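Local coordinates for malonyl coenzyme A-acyl carrier protein transacylase (Helicobacter pylori, PDB 2H1Y) that probably catalyses transfer of the malonyl group from malonyl-CoA to holo-acyl carrier protein, giving malonyl-ACP and free CoA, at residues C137-L148 with A197-A208; V264-S272 with L289-S297. One frame throughout, in Å; residues are numbered along the deposited sequence.

Contact 1 of 2, residues C137-L148 with A197-A208; sequences CANKDASMMVVL and AKRVVFLEMSVA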
ATOM      1  N   CYS A 137      15.204   6.889   9.176  1.00 57.26           N
ATOM      2  CA  CYS A 137      14.540   7.183  10.454  1.00 57.87           C
ATOM      3  C   CYS A 137      15.310   6.733  11.704  1.00 58.05           C
ATOM      4  O   CYS A 137      15.001   7.164  12.815  1.00 58.29           O
ATOM      5  CB  CYS A 137      13.105   6.623  10.473  1.00 57.76           C
ATOM      6  SG  CYS A 137      11.949   7.480   9.390  1.00 57.62           S
ATOM      7  N   ALA A 138      16.301   5.868  11.514  1.00 58.61           N
ATOM      8  CA  ALA A 138      17.186   5.405  12.586  1.00 59.37           C
ATOM      9  C   ALA A 138      17.628   6.553  13.462  1.00 59.88           C
ATOM     10  O   ALA A 138      17.925   7.642  12.967  1.00 60.19           O
ATOM     11  CB  ALA A 138      18.420   4.704  11.995  1.00 59.15           C
ATOM     12  N   ASN A 139      17.684   6.299  14.764  1.00 60.70           N
ATOM     13  CA  ASN A 139      18.179   7.274  15.737  1.00 61.75           C
ATOM     14  C   ASN A 139      17.439   8.615  15.618  1.00 62.01           C
ATOM     15  O   ASN A 139      18.063   9.684  15.619  1.00 62.72           O
ATOM     16  CB  ASN A 139      19.710   7.494  15.606  1.00 61.97           C
ATOM     17  CG  ASN A 139      20.492   6.187  15.380  1.00 63.49           C
ATOM     18  OD1 ASN A 139      20.546   5.308  16.258  1.00 64.82           O
ATOM     19  ND2 ASN A 139      21.110   6.066  14.199  1.00 63.29           N
ATOM     20  N   LYS A 140      16.116   8.557  15.485  1.00 61.50           N
ATOM     21  CA  LYS A 140      15.306   9.771  15.504  1.00 61.11           C
ATOM     22  C   LYS A 140      14.137   9.635  16.473  1.00 60.41           C
ATOM     23  O   LYS A 140      13.539  10.633  16.901  1.00 60.27           O
ATOM     24  CB  LYS A 140      14.816  10.098  14.102  1.00 61.16           C
ATOM     25  CG  LYS A 140      15.812  10.880  13.269  1.00 62.51           C
ATOM     26  CD  LYS A 140      15.735  12.370  13.611  1.00 64.19           C
ATOM     27  CE  LYS A 140      15.569  13.211  12.354  1.00 64.83           C
ATOM     28  NZ  LYS A 140      14.674  14.390  12.604  1.00 65.57           N
ATOM     29  N   ASP A 141      13.861   8.381  16.828  1.00 59.58           N
ATOM     30  CA  ASP A 141      12.696   7.979  17.608  1.00 58.92           C
ATOM     31  C   ASP A 141      11.408   8.302  16.851  1.00 58.46           C
ATOM     32  O   ASP A 141      10.510   9.004  17.343  1.00 58.05           O
ATOM     33  CB  ASP A 141      12.694   8.579  19.017  1.00 59.06           C
ATOM     34  CG  ASP A 141      11.756   7.819  19.968  1.00 59.50           C
ATOM     35  OD1 ASP A 141      11.636   6.588  19.812  1.00 57.40           O
ATOM     36  OD2 ASP A 141      11.131   8.449  20.854  1.00 60.93           O
ATOM     37  N   ALA A 142      11.342   7.774  15.637  1.00 57.77           N
ATOM     38  CA  ALA A 142      10.275   8.114  14.727  1.00 57.32           C
ATOM     39  C   ALA A 142       9.149   7.122  14.899  1.00 57.06           C
ATOM     40  O   ALA A 142       9.381   5.941  15.180  1.00 57.52           O
ATOM     41  CB  ALA A 142      10.784   8.102  13.297  1.00 57.28           C
ATOM     42  N   SER A 143       7.926   7.608  14.743  1.00 56.03           N
ATOM     43  CA  SER A 143       6.780   6.730  14.734  1.00 55.23           C
ATOM     44  C   SER A 143       5.610   7.290  13.934  1.00 54.12           C
ATOM     45  O   SER A 143       5.671   8.403  13.408  1.00 53.88           O
ATOM     46  CB  SER A 143       6.331   6.419  16.157  1.00 55.66           C
ATOM     47  OG  SER A 143       5.495   5.277  16.124  1.00 56.63           O
ATOM     48  N   MET A 144       4.555   6.487  13.840  1.00 52.90           N
ATOM     49  CA  MET A 144       3.288   6.911  13.263  1.00 51.72           C
ATOM     50  C   MET A 144       2.113   6.644  14.220  1.00 50.93           C
ATOM     51  O   MET A 144       2.142   5.693  15.016  1.00 51.02           O
ATOM     52  CB  MET A 144       3.108   6.275  11.888  1.00 51.56           C
ATOM     53  CG  MET A 144       3.919   7.019  10.820  1.00 50.86           C
ATOM     54  SD  MET A 144       4.036   6.187   9.249  1.00 52.32           S
ATOM     55  CE  MET A 144       2.549   6.713   8.417  1.00 50.49           C
ATOM     56  N   MET A 145       1.093   7.493  14.167  1.00 49.74           N
ATOM     57  CA  MET A 145       0.038   7.447  15.164  1.00 48.94           C
ATOM     58  C   MET A 145      -1.347   7.619  14.552  1.00 48.49           C
ATOM     59  O   MET A 145      -1.677   8.691  14.027  1.00 48.43           O
ATOM     60  CB  MET A 145       0.306   8.522  16.229  1.00 48.93           C
ATOM     61  CG  MET A 145      -0.786   8.701  17.273  1.00 48.56           C
ATOM     62  SD  MET A 145      -0.389   9.950  18.525  1.00 49.39           S
ATOM     63  CE  MET A 145      -0.681  11.469  17.621  1.00 47.58           C
ATOM     64  N   VAL A 146      -2.170   6.581  14.649  1.00 47.69           N
ATOM     65  CA  VAL A 146      -3.550   6.662  14.137  1.00 47.21           C
ATOM     66  C   VAL A 146      -4.421   7.518  15.064  1.00 47.02           C
ATOM     67  O   VAL A 146      -4.503   7.261  16.257  1.00 47.16           O
ATOM     68  CB  VAL A 146      -4.205   5.253  13.936  1.00 46.92           C
ATOM     69  CG1 VAL A 146      -5.514   5.374  13.227  1.00 47.53           C
ATOM     70  CG2 VAL A 146      -3.343   4.356  13.115  1.00 46.36           C
ATOM     71  N   VAL A 147      -5.065   8.536  14.510  1.00 47.27           N
ATOM     72  CA  VAL A 147      -6.079   9.302  15.229  1.00 47.22           C
ATOM     73  C   VAL A 147      -7.457   9.010  14.628  1.00 47.77           C
ATOM     74  O   VAL A 147      -7.590   8.861  13.436  1.00 47.17           O
ATOM     75  CB  VAL A 147      -5.804  10.833  15.191  1.00 47.43           C
ATOM     76  CG1 VAL A 147      -6.677  11.559  16.205  1.00 45.89           C
ATOM     77  CG2 VAL A 147      -4.340  11.148  15.473  1.00 47.27           C
ATOM     78  N   LEU A 148      -8.486   8.942  15.465  1.00 49.51           N
ATOM     79  CA  LEU A 148      -9.831   8.631  14.994  1.00 50.79           C
ATOM     80  C   LEU A 148     -10.839   9.668  15.444  1.00 51.11           C
ATOM     81  O   LEU A 148     -10.977   9.936  16.631  1.00 50.81           O
ATOM     82  CB  LEU A 148     -10.256   7.264  15.514  1.00 51.32           C
ATOM     83  CG  LEU A 148     -10.869   6.310  14.494  1.00 52.76           C
ATOM     84  CD1 LEU A 148      -9.842   5.195  14.162  1.00 53.94           C
ATOM     85  CD2 LEU A 148     -12.157   5.717  15.070  1.00 54.03           C
ATOM     86  N   ALA A 197     -10.923  13.282  19.629  1.00 64.73           N
ATOM     87  CA  ALA A 197     -10.347  11.997  19.264  1.00 64.75           C
ATOM     88  C   ALA A 197     -10.976  10.899  20.114  1.00 64.93           C
ATOM     89  O   ALA A 197     -10.858  10.908  21.338  1.00 65.00           O
ATOM     90  CB  ALA A 197      -8.842  12.002  19.428  1.00 64.31           C
ATOM     91  N   LYS A 198     -11.644   9.961  19.451  1.00 65.22           N
ATOM     92  CA  LYS A 198     -12.240   8.790  20.103  1.00 65.30           C
ATOM     93  C   LYS A 198     -11.232   7.658  20.327  1.00 65.24           C
ATOM     94  O   LYS A 198     -11.502   6.749  21.104  1.00 65.33           O
ATOM     95  CB  LYS A 198     -13.462   8.288  19.317  1.00 65.23           C
ATOM     96  CG  LYS A 198     -14.294   9.409  18.677  1.00 66.35           C
ATOM     97  CD  LYS A 198     -15.789   9.100  18.601  1.00 68.11           C
ATOM     98  CE  LYS A 198     -16.314   9.156  17.149  1.00 68.97           C
ATOM     99  NZ  LYS A 198     -15.918  10.381  16.379  1.00 69.08           N
ATOM    100  N   ARG A 199     -10.074   7.718  19.669  1.00 65.34           N
ATOM    101  CA  ARG A 199      -9.059   6.653  19.770  1.00 65.85           C
ATOM    102  C   ARG A 199      -7.716   7.133  19.239  1.00 64.91           C
ATOM    103  O   ARG A 199      -7.664   7.769  18.177  1.00 64.72           O
ATOM    104  CB  ARG A 199      -9.508   5.413  18.969  1.00 65.78           C
ATOM    105  CG  ARG A 199      -8.715   4.129  19.241  1.00 67.50           C
ATOM    106  CD  ARG A 199      -9.538   2.861  18.909  1.00 68.17           C
ATOM    107  NE  ARG A 199      -9.536   2.519  17.477  1.00 73.12           N
ATOM    108  CZ  ARG A 199     -10.168   1.469  16.939  1.00 74.64           C
ATOM    109  NH1 ARG A 199     -10.869   0.639  17.702  1.00 76.23           N
ATOM    110  NH2 ARG A 199     -10.108   1.246  15.627  1.00 75.33           N
ATOM    111  N   VAL A 200      -6.635   6.830  19.958  1.00 64.17           N
ATOM    112  CA  VAL A 200      -5.292   7.176  19.480  1.00 63.62           C
ATOM    113  C   VAL A 200      -4.292   6.012  19.628  1.00 64.19           C
ATOM    114  O   VAL A 200      -3.734   5.779  20.702  1.00 64.38           O
ATOM    115  CB  VAL A 200      -4.743   8.484  20.124  1.00 63.35           C
ATOM    116  CG1 VAL A 200      -3.414   8.841  19.534  1.00 62.58           C
ATOM    117  CG2 VAL A 200      -5.677   9.639  19.913  1.00 61.88           C
ATOM    118  N   VAL A 201      -4.067   5.296  18.528  1.00 64.58           N
ATOM    119  CA  VAL A 201      -3.192   4.119  18.493  1.00 64.72           C
ATOM    120  C   VAL A 201      -1.868   4.452  17.810  1.00 64.86           C
ATOM    121  O   VAL A 201      -1.856   5.015  16.711  1.00 65.03           O
ATOM    122  CB  VAL A 201      -3.854   2.952  17.694  1.00 64.88           C
ATOM    123  CG1 VAL A 201      -2.902   1.749  17.560  1.00 64.29           C
ATOM    124  CG2 VAL A 201      -5.180   2.539  18.316  1.00 64.77           C
ATOM    125  N   PHE A 202      -0.762   4.097  18.450  1.00 65.04           N
ATOM    126  CA  PHE A 202       0.548   4.142  17.807  1.00 65.80           C
ATOM    127  C   PHE A 202       0.791   2.917  16.936  1.00 66.08           C
ATOM    128  O   PHE A 202       0.641   1.790  17.393  1.00 66.55           O
ATOM    129  CB  PHE A 202       1.657   4.221  18.854  1.00 65.79           C
ATOM    130  CG  PHE A 202       1.870   5.589  19.388  1.00 65.96           C
ATOM    131  CD1 PHE A 202       2.797   6.437  18.790  1.00 65.47           C
ATOM    132  CD2 PHE A 202       1.134   6.041  20.482  1.00 65.62           C
ATOM    133  CE1 PHE A 202       2.994   7.710  19.271  1.00 65.98           C
ATOM    134  CE2 PHE A 202       1.316   7.325  20.974  1.00 66.13           C
ATOM    135  CZ  PHE A 202       2.251   8.161  20.371  1.00 66.29           C
ATOM    136  N   LEU A 203       1.185   3.132  15.688  1.00 66.33           N
ATOM    137  CA  LEU A 203       1.573   2.023  14.827  1.00 66.36           C
ATOM    138  C   LEU A 203       2.897   1.438  15.305  1.00 66.87           C
ATOM    139  O   LEU A 203       3.625   2.060  16.066  1.00 66.77           O
ATOM    140  CB  LEU A 203       1.620   2.454  13.355  1.00 66.18           C
ATOM    141  CG  LEU A 203       0.422   2.083  12.462  1.00 66.34           C
ATOM    142  CD1 LEU A 203      -0.932   2.299  13.127  1.00 66.49           C
ATOM    143  CD2 LEU A 203       0.462   2.785  11.123  1.00 66.00           C
ATOM    144  N   GLU A 204       3.189   0.224  14.874  1.00 67.88           N
ATOM    145  CA  GLU A 204       4.325  -0.522  15.389  1.00 68.91           C
ATOM    146  C   GLU A 204       5.468  -0.472  14.387  1.00 68.83           C
ATOM    147  O   GLU A 204       5.515  -1.267  13.434  1.00 69.50           O
ATOM    148  CB  GLU A 204       3.891  -1.969  15.655  1.00 69.41           C
ATOM    149  CG  GLU A 204       4.868  -2.807  16.467  1.00 72.16           C
ATOM    150  CD  GLU A 204       4.160  -3.919  17.221  1.00 74.60           C
ATOM    151  OE1 GLU A 204       4.568  -5.100  17.084  1.00 74.89           O
ATOM    152  OE2 GLU A 204       3.181  -3.596  17.939  1.00 75.41           O
ATOM    153  N   MET A 205       6.376   0.476  14.602  1.00 68.38           N
ATOM    154  CA  MET A 205       7.481   0.764  13.686  1.00 68.30           C
ATOM    155  C   MET A 205       8.222   2.011  14.170  1.00 67.21           C
ATOM    156  O   MET A 205       7.607   2.939  14.719  1.00 66.94           O
ATOM    157  CB  MET A 205       6.967   0.992  12.256  1.00 68.32           C
ATOM    158  CG  MET A 205       5.819   2.015  12.162  1.00 69.29           C
ATOM    159  SD  MET A 205       4.892   1.951  10.618  1.00 70.37           S
ATOM    160  CE  MET A 205       3.835   0.513  10.883  1.00 70.79           C
ATOM    161  N   SER A 206       9.538   2.021  13.975  1.00 66.10           N
ATOM    162  CA  SER A 206      10.342   3.213  14.250  1.00 65.00           C
ATOM    163  C   SER A 206      10.640   3.954  12.941  1.00 63.74           C
ATOM    164  O   SER A 206      11.804   4.271  12.650  1.00 64.16           O
ATOM    165  CB  SER A 206      11.658   2.851  14.955  1.00 65.38           C
ATOM    166  OG  SER A 206      11.614   1.554  15.526  1.00 66.23           O
ATOM    167  N   VAL A 207       9.595   4.177  12.139  1.00 61.64           N
ATOM    168  CA  VAL A 207       9.683   4.984  10.913  1.00 59.63           C
ATOM    169  C   VAL A 207       8.534   5.978  10.792  1.00 58.12           C
ATOM    170  O   VAL A 207       7.389   5.685  11.140  1.00 58.12           O
ATOM    171  CB  VAL A 207       9.803   4.149   9.580  1.00 59.68           C
ATOM    172  CG1 VAL A 207      11.062   3.339   9.563  1.00 59.38           C
ATOM    173  CG2 VAL A 207       8.588   3.269   9.328  1.00 60.07           C
ATOM    174  N   ALA A 208       8.862   7.165  10.312  1.00 56.29           N
ATOM    175  CA  ALA A 208       7.857   8.136   9.970  1.00 54.72           C
ATOM    176  C   ALA A 208       7.905   8.316   8.463  1.00 53.49           C
ATOM    177  O   ALA A 208       8.824   8.949   7.952  1.00 53.22           O
ATOM    178  CB  ALA A 208       8.130   9.447  10.677  1.00 54.78           C
TER
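Met145 lies against Phe202 across two antiparallel strands of the four-stranded sheet in the smaller, ferredoxin-like subdomain of the FabD fold. Its CG stands 4.3 Å from the centroid of the Phe202 ring and 6° off the ring normal, a CH-pi contact over the face. CG anti to the backbone N (chi1 174°) and SD anti to CA carry SD of Met145 to 3.7 Å from CZ of Phe202, an oblique Met-aromatic approach. Ser143 OG lies at the edge of the same ring, and gives a weak hydrogen bond to Met205 O. Lys182 adds a cation-pi partner to Phe202, while Leu185 touches both Phe202 and Met145.

The backbone ladder fixes this pairing. Val146 and Val201 form a hydrogen-bonded pair, N of Val146 meeting O of Val201 at 2.6 Å, whereas Met145 and Phe202 are a non-hydrogen-bonded pair, CA to CA 4.3 Å. Leu203 N bonds to Met144 O at 2.8 Å. On its other side strand 142-148 is bonded to strand 175-179, which leaves 199-202 at the sheet's border within the chain. Beyond the regular ladder, N of Ala208 donates to SG of Cys137 at 3.2 Å with an angle of 163° at the hydrogen.

Contact 2 of 2, residues V264-S272 with L289-S297; sequences VRYQDCVKS and LKGLNKRLS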
ATOM      1  N   VAL A 264      -0.384  10.463   2.157  1.00 45.54           N
ATOM      2  CA  VAL A 264      -1.118   9.523   1.330  1.00 44.32           C
ATOM      3  C   VAL A 264      -2.552  10.016   1.350  1.00 44.02           C
ATOM      4  O   VAL A 264      -3.204  10.027   2.400  1.00 43.96           O
ATOM      5  CB  VAL A 264      -0.999   8.084   1.881  1.00 44.41           C
ATOM      6  CG1 VAL A 264      -2.003   7.121   1.198  1.00 43.62           C
ATOM      7  CG2 VAL A 264       0.426   7.596   1.754  1.00 42.33           C
ATOM      8  N   ARG A 265      -3.035  10.456   0.196  1.00 43.46           N
ATOM      9  CA  ARG A 265      -4.383  11.019   0.106  1.00 43.29           C
ATOM     10  C   ARG A 265      -5.389   9.989  -0.358  1.00 42.88           C
ATOM     11  O   ARG A 265      -6.073  10.172  -1.377  1.00 42.93           O
ATOM     12  CB  ARG A 265      -4.400  12.222  -0.835  1.00 43.62           C
ATOM     13  CG  ARG A 265      -3.582  13.395  -0.366  1.00 44.89           C
ATOM     14  CD  ARG A 265      -4.265  14.662  -0.780  1.00 49.64           C
ATOM     15  NE  ARG A 265      -3.883  15.041  -2.134  1.00 53.23           N
ATOM     16  CZ  ARG A 265      -4.671  15.683  -2.994  1.00 54.90           C
ATOM     17  NH1 ARG A 265      -5.913  16.006  -2.653  1.00 54.93           N
ATOM     18  NH2 ARG A 265      -4.213  15.992  -4.204  1.00 54.38           N
ATOM     19  N   TYR A 266      -5.493   8.906   0.404  1.00 42.36           N
ATOM     20  CA  TYR A 266      -6.289   7.760  -0.013  1.00 41.91           C
ATOM     21  C   TYR A 266      -7.781   8.099  -0.185  1.00 42.55           C
ATOM     22  O   TYR A 266      -8.417   7.656  -1.159  1.00 42.69           O
ATOM     23  CB  TYR A 266      -6.076   6.557   0.922  1.00 41.04           C
ATOM     24  CG  TYR A 266      -6.815   5.353   0.432  1.00 39.75           C
ATOM     25  CD1 TYR A 266      -6.298   4.557  -0.583  1.00 38.40           C
ATOM     26  CD2 TYR A 266      -8.070   5.040   0.939  1.00 40.24           C
ATOM     27  CE1 TYR A 266      -7.018   3.457  -1.054  1.00 39.86           C
ATOM     28  CE2 TYR A 266      -8.800   3.940   0.472  1.00 39.65           C
ATOM     29  CZ  TYR A 266      -8.268   3.157  -0.519  1.00 38.98           C
ATOM     30  OH  TYR A 266      -8.993   2.082  -0.979  1.00 40.01           O
ATOM     31  N   GLN A 267      -8.319   8.878   0.756  1.00 42.91           N
ATOM     32  CA  GLN A 267      -9.669   9.456   0.658  1.00 43.94           C
ATOM     33  C   GLN A 267      -9.971  10.198  -0.661  1.00 43.91           C
ATOM     34  O   GLN A 267     -10.912   9.844  -1.379  1.00 43.88           O
ATOM     35  CB  GLN A 267      -9.916  10.398   1.830  1.00 43.98           C
ATOM     36  CG  GLN A 267     -11.158  11.228   1.666  1.00 45.47           C
ATOM     37  CD  GLN A 267     -11.695  11.703   2.986  1.00 47.25           C
ATOM     38  OE1 GLN A 267     -11.021  12.418   3.734  1.00 47.62           O
ATOM     39  NE2 GLN A 267     -12.915  11.310   3.287  1.00 48.49           N
ATOM     40  N   ASP A 268      -9.180  11.222  -0.969  1.00 44.03           N
ATOM     41  CA  ASP A 268      -9.375  11.999  -2.201  1.00 44.53           C
ATOM     42  C   ASP A 268      -9.303  11.106  -3.434  1.00 44.63           C
ATOM     43  O   ASP A 268     -10.091  11.269  -4.373  1.00 44.23           O
ATOM     44  CB  ASP A 268      -8.368  13.151  -2.310  1.00 44.25           C
ATOM     45  CG  ASP A 268      -8.501  14.138  -1.176  1.00 45.39           C
ATOM     46  OD1 ASP A 268      -9.644  14.343  -0.731  1.00 45.87           O
ATOM     47  OD2 ASP A 268      -7.474  14.695  -0.712  1.00 47.67           O
ATOM     48  N   CYS A 269      -8.387  10.138  -3.393  1.00 45.09           N
ATOM     49  CA  CYS A 269      -8.179   9.217  -4.504  1.00 45.63           C
ATOM     50  C   CYS A 269      -9.405   8.375  -4.800  1.00 46.12           C
ATOM     51  O   CYS A 269      -9.785   8.238  -5.964  1.00 45.90           O
ATOM     52  CB  CYS A 269      -6.975   8.325  -4.245  1.00 45.53           C
ATOM     53  SG  CYS A 269      -5.417   9.176  -4.439  1.00 46.27           S
ATOM     54  N   VAL A 270     -10.020   7.832  -3.749  1.00 46.51           N
ATOM     55  CA  VAL A 270     -11.224   7.047  -3.917  1.00 47.84           C
ATOM     56  C   VAL A 270     -12.375   7.937  -4.431  1.00 48.47           C
ATOM     57  O   VAL A 270     -13.026   7.615  -5.429  1.00 48.91           O
ATOM     58  CB  VAL A 270     -11.590   6.233  -2.630  1.00 48.00           C
ATOM     59  CG1 VAL A 270     -12.885   5.482  -2.813  1.00 48.62           C
ATOM     60  CG2 VAL A 270     -10.498   5.241  -2.303  1.00 47.15           C
ATOM     61  N   LYS A 271     -12.580   9.079  -3.791  1.00 49.16           N
ATOM     62  CA  LYS A 271     -13.688   9.975  -4.146  1.00 49.50           C
ATOM     63  C   LYS A 271     -13.633  10.480  -5.598  1.00 49.52           C
ATOM     64  O   LYS A 271     -14.597  10.339  -6.344  1.00 49.87           O
ATOM     65  CB  LYS A 271     -13.775  11.138  -3.156  1.00 49.93           C
ATOM     66  CG  LYS A 271     -14.126  10.712  -1.721  1.00 50.59           C
ATOM     67  CD  LYS A 271     -14.667  11.878  -0.891  1.00 52.33           C
ATOM     68  CE  LYS A 271     -15.235  11.383   0.458  1.00 53.51           C
ATOM     69  NZ  LYS A 271     -15.235  12.438   1.544  1.00 55.03           N
ATOM     70  N   SER A 272     -12.501  11.027  -6.014  1.00 49.29           N
ATOM     71  CA  SER A 272     -12.343  11.492  -7.399  1.00 49.35           C
ATOM     72  C   SER A 272     -12.536  10.382  -8.446  1.00 49.64           C
ATOM     73  O   SER A 272     -12.549  10.651  -9.640  1.00 49.59           O
ATOM     74  CB  SER A 272     -10.972  12.159  -7.596  1.00 49.06           C
ATOM     75  OG  SER A 272     -10.721  13.159  -6.610  1.00 48.72           O
ATOM     76  N   LEU A 289      -8.244  -2.084   2.852  1.00 40.10           N
ATOM     77  CA  LEU A 289      -8.833  -1.138   1.910  1.00 41.09           C
ATOM     78  C   LEU A 289     -10.342  -1.402   1.698  1.00 42.05           C
ATOM     79  O   LEU A 289     -11.125  -0.460   1.486  1.00 42.36           O
ATOM     80  CB  LEU A 289      -8.046  -1.091   0.600  1.00 41.05           C
ATOM     81  CG  LEU A 289      -6.901  -0.087   0.399  1.00 40.51           C
ATOM     82  CD1 LEU A 289      -6.031   0.193   1.616  1.00 39.19           C
ATOM     83  CD2 LEU A 289      -6.035  -0.449  -0.802  1.00 40.48           C
ATOM     84  N   LYS A 290     -10.760  -2.661   1.789  1.00 42.24           N
ATOM     85  CA  LYS A 290     -12.192  -2.952   1.930  1.00 43.46           C
ATOM     86  C   LYS A 290     -12.834  -2.143   3.065  1.00 43.76           C
ATOM     87  O   LYS A 290     -13.925  -1.587   2.894  1.00 43.48           O
ATOM     88  CB  LYS A 290     -12.434  -4.434   2.205  1.00 43.62           C
ATOM     89  CG  LYS A 290     -13.823  -4.878   1.846  1.00 44.70           C
ATOM     90  CD  LYS A 290     -14.090  -6.308   2.264  1.00 47.46           C
ATOM     91  CE  LYS A 290     -15.423  -6.756   1.693  1.00 48.86           C
ATOM     92  NZ  LYS A 290     -15.780  -8.125   2.147  1.00 53.02           N
ATOM     93  N   GLY A 291     -12.143  -2.104   4.215  1.00 44.26           N
ATOM     94  CA  GLY A 291     -12.576  -1.384   5.409  1.00 44.27           C
ATOM     95  C   GLY A 291     -12.674   0.102   5.151  1.00 44.89           C
ATOM     96  O   GLY A 291     -13.741   0.682   5.339  1.00 45.44           O
ATOM     97  N   LEU A 292     -11.585   0.714   4.679  1.00 44.77           N
ATOM     98  CA  LEU A 292     -11.575   2.145   4.429  1.00 44.64           C
ATOM     99  C   LEU A 292     -12.659   2.597   3.451  1.00 44.67           C
ATOM    100  O   LEU A 292     -13.182   3.694   3.588  1.00 44.65           O
ATOM    101  CB  LEU A 292     -10.202   2.622   3.974  1.00 44.54           C
ATOM    102  CG  LEU A 292      -9.019   2.453   4.941  1.00 46.54           C
ATOM    103  CD1 LEU A 292      -7.716   2.962   4.305  1.00 45.63           C
ATOM    104  CD2 LEU A 292      -9.243   3.124   6.330  1.00 46.98           C
ATOM    105  N   ASN A 293     -13.002   1.757   2.482  1.00 45.07           N
ATOM    106  CA  ASN A 293     -14.058   2.081   1.519  1.00 45.71           C
ATOM    107  C   ASN A 293     -15.467   2.040   2.092  1.00 46.09           C
ATOM    108  O   ASN A 293     -16.359   2.690   1.567  1.00 46.45           O
ATOM    109  CB  ASN A 293     -14.007   1.176   0.293  1.00 45.67           C
ATOM    110  CG  ASN A 293     -12.757   1.394  -0.554  1.00 46.89           C
ATOM    111  OD1 ASN A 293     -11.923   2.277  -0.284  1.00 47.33           O
ATOM    112  ND2 ASN A 293     -12.617   0.570  -1.578  1.00 45.66           N
ATOM    113  N   LYS A 294     -15.681   1.266   3.149  1.00 46.49           N
ATOM    114  CA  LYS A 294     -16.987   1.254   3.806  1.00 46.62           C
ATOM    115  C   LYS A 294     -17.396   2.689   4.045  1.00 47.06           C
ATOM    116  O   LYS A 294     -18.514   3.074   3.710  1.00 47.11           O
ATOM    117  CB  LYS A 294     -16.944   0.503   5.149  1.00 46.75           C
ATOM    118  CG  LYS A 294     -16.844  -1.023   5.053  1.00 46.08           C
ATOM    119  CD  LYS A 294     -17.861  -1.610   4.071  1.00 46.05           C
ATOM    120  CE  LYS A 294     -17.672  -3.107   3.924  1.00 46.90           C
ATOM    121  NZ  LYS A 294     -18.859  -3.714   3.280  1.00 47.83           N
ATOM    122  N   ARG A 295     -16.458   3.481   4.578  1.00 47.50           N
ATOM    123  CA  ARG A 295     -16.713   4.883   4.920  1.00 47.98           C
ATOM    124  C   ARG A 295     -16.607   5.827   3.713  1.00 47.51           C
ATOM    125  O   ARG A 295     -16.900   7.009   3.828  1.00 47.19           O
ATOM    126  CB  ARG A 295     -15.748   5.378   6.014  1.00 48.64           C
ATOM    127  CG  ARG A 295     -15.382   4.394   7.140  1.00 50.55           C
ATOM    128  CD  ARG A 295     -16.389   4.382   8.295  1.00 54.27           C
ATOM    129  NE  ARG A 295     -17.254   3.211   8.164  1.00 58.02           N
ATOM    130  CZ  ARG A 295     -18.503   3.251   7.716  1.00 59.10           C
ATOM    131  NH1 ARG A 295     -19.059   4.418   7.409  1.00 59.70           N
ATOM    132  NH2 ARG A 295     -19.200   2.128   7.592  1.00 59.11           N
ATOM    133  N   LEU A 296     -16.212   5.301   2.558  1.00 47.41           N
ATOM    134  CA  LEU A 296     -15.868   6.145   1.408  1.00 46.83           C
ATOM    135  C   LEU A 296     -16.691   5.927   0.143  1.00 46.31           C
ATOM    136  O   LEU A 296     -16.680   6.765  -0.748  1.00 45.83           O
ATOM    137  CB  LEU A 296     -14.401   5.931   1.066  1.00 46.76           C
ATOM    138  CG  LEU A 296     -13.403   6.564   2.011  1.00 47.49           C
ATOM    139  CD1 LEU A 296     -12.030   5.963   1.754  1.00 47.29           C
ATOM    140  CD2 LEU A 296     -13.417   8.098   1.856  1.00 48.47           C
ATOM    141  N   SER A 297     -17.380   4.797   0.051  1.00 46.08           N
ATOM    142  CA  SER A 297     -18.067   4.434  -1.179  1.00 46.32           C
ATOM    143  C   SER A 297     -19.117   3.385  -0.898  1.00 46.24           C
ATOM    144  O   SER A 297     -19.013   2.650   0.074  1.00 46.35           O
ATOM    145  CB  SER A 297     -17.053   3.870  -2.174  1.00 46.50           C
ATOM    146  OG  SER A 297     -17.688   3.189  -3.246  1.00 47.92           O
TER
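Tyr266 and Asn293 make the polar link between helix 266-271 and the helix containing 289-294. OH of Tyr266 donates to OD1 of Asn293 at 3.0 Å; the ring and amide planes are 8° apart and OD1 lies at the ring's edge, near its plane. CG of Tyr266 is anti to the backbone N (chi1 -176°), which extends the phenol toward the second helix. The Asn293 amide is gripped at both ends, since its ND2 bonds to Thr301 OG1.

Apolar contacts gather round the phenol ring and Val270. CG of Leu289 lies 3.6 Å from CZ of Tyr266, while CD1 of Leu292 and CD1 of Leu296 each approach the ring obliquely. Val270, one turn after Tyr266, places CG2 3.4 Å above the ring plane, offset toward the rim. Leu296 also sets its CB 4.2 Å from CG1 of Val270 and its CD2 4.0 Å from CE of Lys271.

Within 264-272, NH1 of Arg265 forms a salt bridge with OD2 of Asp268. The helix axes cross at -73° with 11.2 Å between them, and Leu18 and Leu101 on central strands touch this packing: an alpha/beta core with helices against a largely parallel sheet, as in the larger subdomain of the FabD fold.

Overall arrangement
Both segments of contact 1 precede those of contact 2 in the sequence, and the two contacts do not touch: their centres are about 21 Å apart and their nearest atoms about 7 Å. They belong to different sheets. Contact 1 pairs two strands of the four-stranded antiparallel sheet, whereas contact 2 packs helices beside the six-stranded mixed sheet. Strand 165-172 of the antiparallel sheet, two strands away from 142-148, reaches contact 2: Asn171 touches Tyr266 and Leu292, and Phe170 bonds to the backbone of 264-272. The link to contact 1 therefore runs through the sheet. In FabD enzymes the active site lies between the two subdomains; contact 1 lies in the smaller and contact 2 in the larger, their centres about 17 and 13 Å from the chain's centre.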